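Local coordinates for protein ATP12 ATPase (Paracoccus denitrificans, PDB 2R31) that probably acts as a chaperone in the assembly of the F1 part of ATP synthase, at residues A[54-59]-A[70-75]; A[191-196]-A[226-231]. All coordinates share one frame; numbering follows the deposited sequence.

Both contacts join the first turn of one helix to a neighbouring helix, and in each a glutamate of the neighbour accepts from the backbone of that turn: two N-H groups in contact 1, one in contact 2. Contact 1 is the more deeply buried, although it lies farther from the centre of the chain, and it is almost wholly polar: one carboxylate, one threonine hydroxyl and an indole N-H. Contact 2, nearer the centre, is partly buried and mixed, with methionine and alanine on its inner side and an arginine on its exposed margin. The two share no helix, yet helix 70-82 of contact 1 packs on helix 214-236 of contact 2, where Pro70 CB lies 3.7 Å from Asp229 OD2.

Contact 1: residues A[54-59]-A[70-75]; sequences AEEWQA and PLTRSA
The N-terminal turn of helix 70-82 is held by a carboxylate from helix 47-58, which takes up backbone N-H groups that have no acceptor within their own first turn. The extended chain of Glu56 (chi2 -177°) carries its carboxylate across to the backbone N atoms of Leu71 and Thr72. Glu56 OE2 accepts from Leu71 N at 2.9 Å through the syn lone pair, and the same oxygen rests against Pro70 CD at 3.1 Å. Glu56 OE1 takes two bonds from one residue: Thr72 N at 2.9 Å, on the syn side, and Thr72 OG1 at 2.7 Å. Thr72 OG1 in turn accepts from Trp57 NE1 at 3.0 Å, tilted 25° from the indole plane, while Thr72 CG2 meets the ring edge in plane. Three bonds thus fix the carboxylate's rotation, and the helix end probably stabilises its charge. With an alanine at Glu56, the N-H groups of Leu71 and Thr72 are likely to lose these acceptors, and the threonine hydroxyl the acceptor for its proton. Around the contact, Trp57 meets the ring of Trp13, Ala54 packs on strand 16-21, and Leu71 reaches Phe233 and Leu236 of helix 214-236.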
ATOM      1  N   ALA A  54      13.706   1.448  14.550  1.00  7.23           N
ATOM      2  CA  ALA A  54      14.597   2.001  15.549  1.00  7.72           C
ATOM      3  C   ALA A  54      15.101   3.375  15.113  1.00  7.53           C
ATOM      4  O   ALA A  54      15.172   4.284  15.940  1.00  8.30           O
ATOM      5  CB  ALA A  54      15.728   1.044  15.832  1.00  8.12           C
ATOM      6  N   GLU A  55      15.446   3.546  13.830  1.00  7.96           N
ATOM      7  CA  GLU A  55      15.867   4.859  13.347  0.55  8.72           C
ATOM      8  C   GLU A  55      14.794   5.911  13.551  1.00  8.27           C
ATOM      9  O   GLU A  55      15.083   7.085  13.862  1.00  9.11           O
ATOM     10  CB  GLU A  55      16.309   4.800  11.882  0.55  9.50           C
ATOM     11  CG  GLU A  55      17.577   4.050  11.557  0.55 11.59           C
ATOM     12  CD  GLU A  55      17.826   3.771  10.098  0.55 19.59           C
ATOM     13  OE1 GLU A  55      16.884   3.858   9.265  0.55 26.22           O
ATOM     14  OE2 GLU A  55      18.973   3.422   9.708  0.55 27.68           O
ATOM     15  N   GLU A  56      13.515   5.575  13.349  1.00  7.52           N
ATOM     16  CA  GLU A  56      12.423   6.520  13.589  1.00  7.60           C
ATOM     17  C   GLU A  56      12.408   6.974  15.049  1.00  7.48           C
ATOM     18  O   GLU A  56      12.248   8.158  15.349  1.00  9.11           O
ATOM     19  CB  GLU A  56      11.067   5.940  13.215  1.00  7.27           C
ATOM     20  CG  GLU A  56      10.907   5.641  11.742  1.00  7.64           C
ATOM     21  CD  GLU A  56       9.536   5.141  11.347  1.00  7.72           C
ATOM     22  OE1 GLU A  56       8.760   4.664  12.197  1.00  8.28           O
ATOM     23  OE2 GLU A  56       9.245   5.211  10.111  1.00  8.59           O
ATOM     24  N   TRP A  57      12.546   6.050  15.974  1.00  7.11           N
ATOM     25  CA  TRP A  57      12.496   6.386  17.405  1.00  7.52           C
ATOM     26  C   TRP A  57      13.781   7.096  17.875  1.00  8.20           C
ATOM     27  O   TRP A  57      13.704   7.952  18.732  1.00  9.76           O
ATOM     28  CB  TRP A  57      12.207   5.091  18.231  1.00  7.72           C
ATOM     29  CG  TRP A  57      10.748   4.729  18.010  1.00  7.37           C
ATOM     30  CD1 TRP A  57      10.220   3.993  16.987  1.00  8.04           C
ATOM     31  CD2 TRP A  57       9.633   5.161  18.765  1.00  7.44           C
ATOM     32  NE1 TRP A  57       8.876   3.906  17.070  1.00  8.26           N
ATOM     33  CE2 TRP A  57       8.467   4.645  18.164  1.00  7.86           C
ATOM     34  CE3 TRP A  57       9.467   5.963  19.915  1.00  8.72           C
ATOM     35  CZ2 TRP A  57       7.200   4.883  18.640  1.00  9.28           C
ATOM     36  CZ3 TRP A  57       8.224   6.196  20.381  1.00 10.10           C
ATOM     37  CH2 TRP A  57       7.077   5.665  19.779  1.00 10.72           C
ATOM     38  N   GLN A  58      14.923   6.804  17.247  1.00  8.38           N
ATOM     39  CA  GLN A  58      16.168   7.529  17.532  1.00 10.03           C
ATOM     40  C   GLN A  58      16.098   8.934  17.036  1.00 10.21           C
ATOM     41  O   GLN A  58      16.705   9.868  17.601  1.00 12.04           O
ATOM     42  CB  GLN A  58      17.344   6.783  16.880  1.00 11.82           C
ATOM     43  CG  GLN A  58      18.681   7.435  17.082  1.00 14.32           C
ATOM     44  CD  GLN A  58      18.956   7.872  18.450  1.00 21.12           C
ATOM     45  OE1 GLN A  58      18.581   7.490  19.501  1.00 26.66           O
ATOM     46  NE2 GLN A  58      19.784   8.921  18.519  1.00 31.97           N
ATOM     47  N   ALA A  59      15.336   9.199  15.971  1.00  9.85           N
ATOM     48  CA  ALA A  59      15.243  10.511  15.365  1.00 11.57           C
ATOM     49  C   ALA A  59      14.290  11.468  16.084  1.00 12.85           C
ATOM     50  O   ALA A  59      14.204  12.648  15.756  1.00 19.59           O
ATOM     51  CB  ALA A  59      14.794  10.364  13.906  1.00 13.33           C
ATOM     52  N   PRO A  70       6.525   6.683   9.616  0.69  7.45           N
ATOM     53  CA  PRO A  70       5.590   5.932   8.788  0.69  7.12           C
ATOM     54  C   PRO A  70       5.669   4.418   8.957  0.69  6.73           C
ATOM     55  O   PRO A  70       4.666   3.702   8.772  0.69  6.71           O
ATOM     56  CB  PRO A  70       6.008   6.339   7.351  0.69  7.03           C
ATOM     57  CG  PRO A  70       7.476   6.636   7.493  0.69  6.96           C
ATOM     58  CD  PRO A  70       7.531   7.384   8.790  0.69  7.29           C
ATOM     59  N   LEU A  71       6.843   3.915   9.269  1.00  6.73           N
ATOM     60  CA  LEU A  71       7.027   2.474   9.416  1.00  6.18           C
ATOM     61  C   LEU A  71       6.413   1.982  10.715  1.00  6.02           C
ATOM     62  O   LEU A  71       5.814   0.919  10.770  1.00  6.45           O
ATOM     63  CB  LEU A  71       8.510   2.112   9.360  1.00  6.61           C
ATOM     64  CG  LEU A  71       9.237   2.447   8.072  1.00  6.95           C
ATOM     65  CD1 LEU A  71      10.737   2.265   8.260  1.00  7.84           C
ATOM     66  CD2 LEU A  71       8.721   1.607   6.913  1.00  7.02           C
ATOM     67  N   THR A  72       6.577   2.777  11.793  1.00  6.59           N
ATOM     68  CA  THR A  72       5.868   2.470  13.036  1.00  6.59           C
ATOM     69  C   THR A  72       4.371   2.433  12.811  1.00  6.70           C
ATOM     70  O   THR A  72       3.680   1.517  13.302  1.00  7.33           O
ATOM     71  CB  THR A  72       6.237   3.522  14.117  1.00  7.64           C
ATOM     72  OG1 THR A  72       7.625   3.476  14.401  1.00  7.69           O
ATOM     73  CG2 THR A  72       5.475   3.251  15.415  1.00 10.57           C
ATOM     74  N   ARG A  73       3.835   3.408  12.071  0.55  7.04           N
ATOM     75  CA  ARG A  73       2.422   3.473  11.776  0.55  8.45           C
ATOM     76  C   ARG A  73       1.964   2.210  11.029  0.55  7.03           C
ATOM     77  O   ARG A  73       0.904   1.662  11.361  0.55  7.49           O
ATOM     78  CB  ARG A  73       2.133   4.737  10.960  0.55  9.42           C
ATOM     79  CG  ARG A  73       0.757   5.084  10.513  0.55 12.74           C
ATOM     80  CD  ARG A  73       0.534   6.563  10.280  0.55 15.15           C
ATOM     81  NE  ARG A  73       0.892   7.182   8.994  0.55 19.35           N
ATOM     82  CZ  ARG A  73       1.905   8.000   8.844  0.55 17.61           C
ATOM     83  NH1 ARG A  73       2.551   8.045  10.015  0.55 16.00           N
ATOM     84  NH2 ARG A  73       2.382   8.666   7.785  0.55 15.59           N
ATOM     85  N   SER A  74       2.722   1.767  10.041  1.00  7.03           N
ATOM     86  CA  SER A  74       2.388   0.550   9.300  1.00  7.25           C
ATOM     87  C   SER A  74       2.487  -0.691  10.151  1.00  6.25           C
ATOM     88  O   SER A  74       1.639  -1.578  10.070  1.00  6.62           O
ATOM     89  CB  SER A  74       3.344   0.457   8.097  1.00  8.92           C
ATOM     90  OG  SER A  74       3.239   1.441   7.159  1.00 11.21           O
ATOM     91  N   ALA A  75       3.511  -0.784  10.997  1.00  6.02           N
ATOM     92  CA  ALA A  75       3.647  -1.941  11.874  1.00  5.94           C
ATOM     93  C   ALA A  75       2.531  -2.005  12.892  1.00  5.77           C
ATOM     94  O   ALA A  75       2.010  -3.093  13.186  1.00  6.60           O
ATOM     95  CB  ALA A  75       5.003  -1.916  12.555  1.00  6.90           C
TER

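Contact 2: residues A[191-196]-A[226-231]; sequences DAPTAH and AMRDSE
Met227, Ala192 and Pro193 account for most of the surface enclosed where the start of helix 192-199 meets helix 214-236; the short axes lie 9.4 Å apart at 140°. In the conformer described, Met227 bends at chi3 (68°) toward Ala195 and His196. Met227 CE sits 3.9 Å from Ala195 CB and beside the backbone at His196, and Met227 SD approaches the His196 ring obliquely, 4.0 Å from His196 ND1. Ala192 CB lies 4.2 Å from Met227 CB and also rests on the Glu231 carboxylate. With CG anti to the backbone N (chi1 175°), Glu231 extends to the helix start, where Glu231 OE2 accepts from Ala192 N at 2.8 Å, the donor standing above the carboxylate plane. At the outer margin, in one conformer of the exposed Arg228, Pro193 CG lies over one face of the guanidinium, 3.2 Å from Arg228 NH1. Asp191 is the N-cap: Asp191 OD1 accepts from Thr194 N at 2.9 Å and from Thr194 OG1, the two donors reaching it from opposite faces. The turn therefore has two acidic partners, its own cap for Thr194 and Glu231 for Ala192. Gathered near the helix start, both carboxylates are probably stabilised by the helix dipole, which would offset their like charges, while the methionine makes the inner side apolar.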
ATOM      1  N   ASP A 191       7.211   0.256 -10.132  1.00  7.41           N
ATOM      2  CA  ASP A 191       7.386   0.860  -8.820  1.00  7.40           C
ATOM      3  C   ASP A 191       6.148   1.719  -8.479  1.00  7.07           C
ATOM      4  O   ASP A 191       5.233   1.922  -9.275  1.00  7.40           O
ATOM      5  CB  ASP A 191       8.695   1.640  -8.770  1.00  8.21           C
ATOM      6  CG  ASP A 191       8.774   2.812  -9.684  1.00  8.53           C
ATOM      7  OD1 ASP A 191       7.780   3.213 -10.303  1.00  9.29           O
ATOM      8  OD2 ASP A 191       9.917   3.373  -9.775  1.00 13.90           O
ATOM      9  N   ALA A 192       6.141   2.192  -7.235  1.00  7.30           N
ATOM     10  CA  ALA A 192       4.975   2.954  -6.766  1.00  7.80           C
ATOM     11  C   ALA A 192       4.801   4.258  -7.535  1.00  7.46           C
ATOM     12  O   ALA A 192       3.646   4.597  -7.838  1.00  8.04           O
ATOM     13  CB  ALA A 192       5.071   3.191  -5.258  1.00 10.98           C
ATOM     14  N   PRO A 193       5.830   5.026  -7.873  1.00  8.09           N
ATOM     15  CA  PRO A 193       5.601   6.240  -8.678  1.00  8.56           C
ATOM     16  C   PRO A 193       4.957   5.942 -10.020  1.00  7.89           C
ATOM     17  O   PRO A 193       4.104   6.688 -10.521  1.00  8.50           O
ATOM     18  CB  PRO A 193       7.000   6.861  -8.779  1.00 11.56           C
ATOM     19  CG  PRO A 193       7.733   6.345  -7.593  1.00 13.73           C
ATOM     20  CD  PRO A 193       7.207   4.968  -7.352  1.00  9.26           C
ATOM     21  N   THR A 194       5.353   4.820 -10.656  1.00  7.73           N
ATOM     22  CA  THR A 194       4.746   4.418 -11.911  1.00  7.47           C
ATOM     23  C   THR A 194       3.286   4.004 -11.727  1.00  7.12           C
ATOM     24  O   THR A 194       2.403   4.413 -12.511  1.00  7.83           O
ATOM     25  CB  THR A 194       5.573   3.298 -12.563  1.00  7.62           C
ATOM     26  OG1 THR A 194       6.893   3.781 -12.794  1.00  9.68           O
ATOM     27  CG2 THR A 194       4.955   2.811 -13.847  1.00  9.90           C
ATOM     28  N   ALA A 195       2.996   3.220 -10.689  1.00  6.70           N
ATOM     29  CA  ALA A 195       1.636   2.852 -10.401  1.00  7.00           C
ATOM     30  C   ALA A 195       0.742   4.095 -10.188  1.00  6.49           C
ATOM     31  O   ALA A 195      -0.369   4.194 -10.668  1.00  7.75           O
ATOM     32  CB  ALA A 195       1.558   1.984  -9.155  1.00  7.17           C
ATOM     33  N   HIS A 196       1.291   5.062  -9.427  1.00  7.31           N
ATOM     34  CA  HIS A 196       0.558   6.314  -9.171  1.00  7.59           C
ATOM     35  C   HIS A 196       0.250   7.050 -10.474  1.00  8.12           C
ATOM     36  O   HIS A 196      -0.907   7.438 -10.748  1.00  8.50           O
ATOM     37  CB  HIS A 196       1.400   7.171  -8.224  1.00  8.94           C
ATOM     38  CG  HIS A 196       0.777   8.500  -7.955  1.00  9.45           C
ATOM     39  ND1 HIS A 196      -0.379   8.666  -7.251  1.00 12.99           N
ATOM     40  CD2 HIS A 196       1.252   9.708  -8.374  1.00  9.98           C
ATOM     41  CE1 HIS A 196      -0.595   9.998  -7.196  1.00 12.78           C
ATOM     42  NE2 HIS A 196       0.343  10.624  -7.852  1.00 12.38           N
ATOM     43  N   ALA A 226       2.210   8.400   0.219  1.00  8.80           N
ATOM     44  CA  ALA A 226       1.619   7.272   0.918  1.00  7.92           C
ATOM     45  C   ALA A 226       1.953   5.961   0.222  1.00  7.30           C
ATOM     46  O   ALA A 226       2.256   4.933   0.867  1.00  7.38           O
ATOM     47  CB  ALA A 226       0.108   7.437   1.045  1.00  9.75           C
ATOM     48  N   MET A 227       1.882   5.944  -1.098  1.00  7.65           N
ATOM     49  CA  MET A 227       2.188   4.722  -1.856  0.84  6.99           C
ATOM     50  C   MET A 227       3.676   4.400  -1.730  1.00  6.28           C
ATOM     51  O   MET A 227       4.048   3.216  -1.606  1.00  6.66           O
ATOM     52  CB  MET A 227       1.739   4.859  -3.302  0.84  6.53           C
ATOM     53  CG  MET A 227       0.224   4.915  -3.456  0.84  6.87           C
ATOM     54  SD  MET A 227      -0.340   5.277  -5.127  0.84  8.02           S
ATOM     55  CE  MET A 227       0.148   3.791  -6.025  0.84  9.84           C
ATOM     56  N   ARG A 228       4.566   5.408  -1.733  1.00  6.88           N
ATOM     57  CA  ARG A 228       5.985   5.174  -1.487  0.53  6.65           C
ATOM     58  C   ARG A 228       6.209   4.561  -0.113  1.00  5.73           C
ATOM     59  O   ARG A 228       7.068   3.695   0.078  1.00  6.40           O
ATOM     60  CB  ARG A 228       6.820   6.460  -1.629  0.53  7.95           C
ATOM     61  CG  ARG A 228       6.968   7.007  -3.062  0.53  9.48           C
ATOM     62  CD  ARG A 228       7.910   8.219  -3.038  0.53 14.13           C
ATOM     63  NE  ARG A 228       7.856   9.076  -4.199  0.53 14.98           N
ATOM     64  CZ  ARG A 228       8.570   8.860  -5.304  0.53 17.01           C
ATOM     65  NH1 ARG A 228       9.327   7.752  -5.238  0.53 17.53           N
ATOM     66  NH2 ARG A 228       8.563   9.610  -6.410  0.53 16.82           N
ATOM     67  N   ASP A 229       5.454   5.019   0.888  1.00  6.01           N
ATOM     68  CA  ASP A 229       5.590   4.458   2.250  1.00  6.06           C
ATOM     69  C   ASP A 229       5.167   2.996   2.273  1.00  5.73           C
ATOM     70  O   ASP A 229       5.823   2.180   2.911  1.00  6.40           O
ATOM     71  CB  ASP A 229       4.793   5.295   3.225  1.00  6.54           C
ATOM     72  CG  ASP A 229       5.434   6.618   3.648  1.00  7.00           C
ATOM     73  OD1 ASP A 229       6.679   6.754   3.526  1.00  8.22           O
ATOM     74  OD2 ASP A 229       4.670   7.512   4.111  1.00  8.25           O
ATOM     75  N   SER A 230       4.077   2.643   1.575  1.00  5.67           N
ATOM     76  CA  SER A 230       3.681   1.242   1.532  1.00  6.04           C
ATOM     77  C   SER A 230       4.672   0.364   0.813  1.00  5.25           C
ATOM     78  O   SER A 230       4.970  -0.757   1.241  1.00  5.56           O
ATOM     79  CB  SER A 230       2.279   1.131   0.888  1.00  7.37           C
ATOM     80  OG  SER A 230       1.264   1.677   1.664  1.00 12.41           O
ATOM     81  N   GLU A 231       5.215   0.855  -0.304  1.00  5.60           N
ATOM     82  CA  GLU A 231       6.249   0.149  -1.040  1.00  5.52           C
ATOM     83  C   GLU A 231       7.476  -0.086  -0.188  1.00  5.31           C
ATOM     84  O   GLU A 231       8.071  -1.178  -0.193  1.00  5.61           O
ATOM     85  CB  GLU A 231       6.565   0.962  -2.304  1.00  6.45           C
ATOM     86  CG  GLU A 231       7.701   0.456  -3.141  1.00  8.60           C
ATOM     87  CD  GLU A 231       7.947   1.435  -4.302  1.00  9.09           C
ATOM     88  OE1 GLU A 231       8.177   2.672  -4.045  1.00 10.57           O
ATOM     89  OE2 GLU A 231       7.912   1.030  -5.448  1.00 10.93           O
TER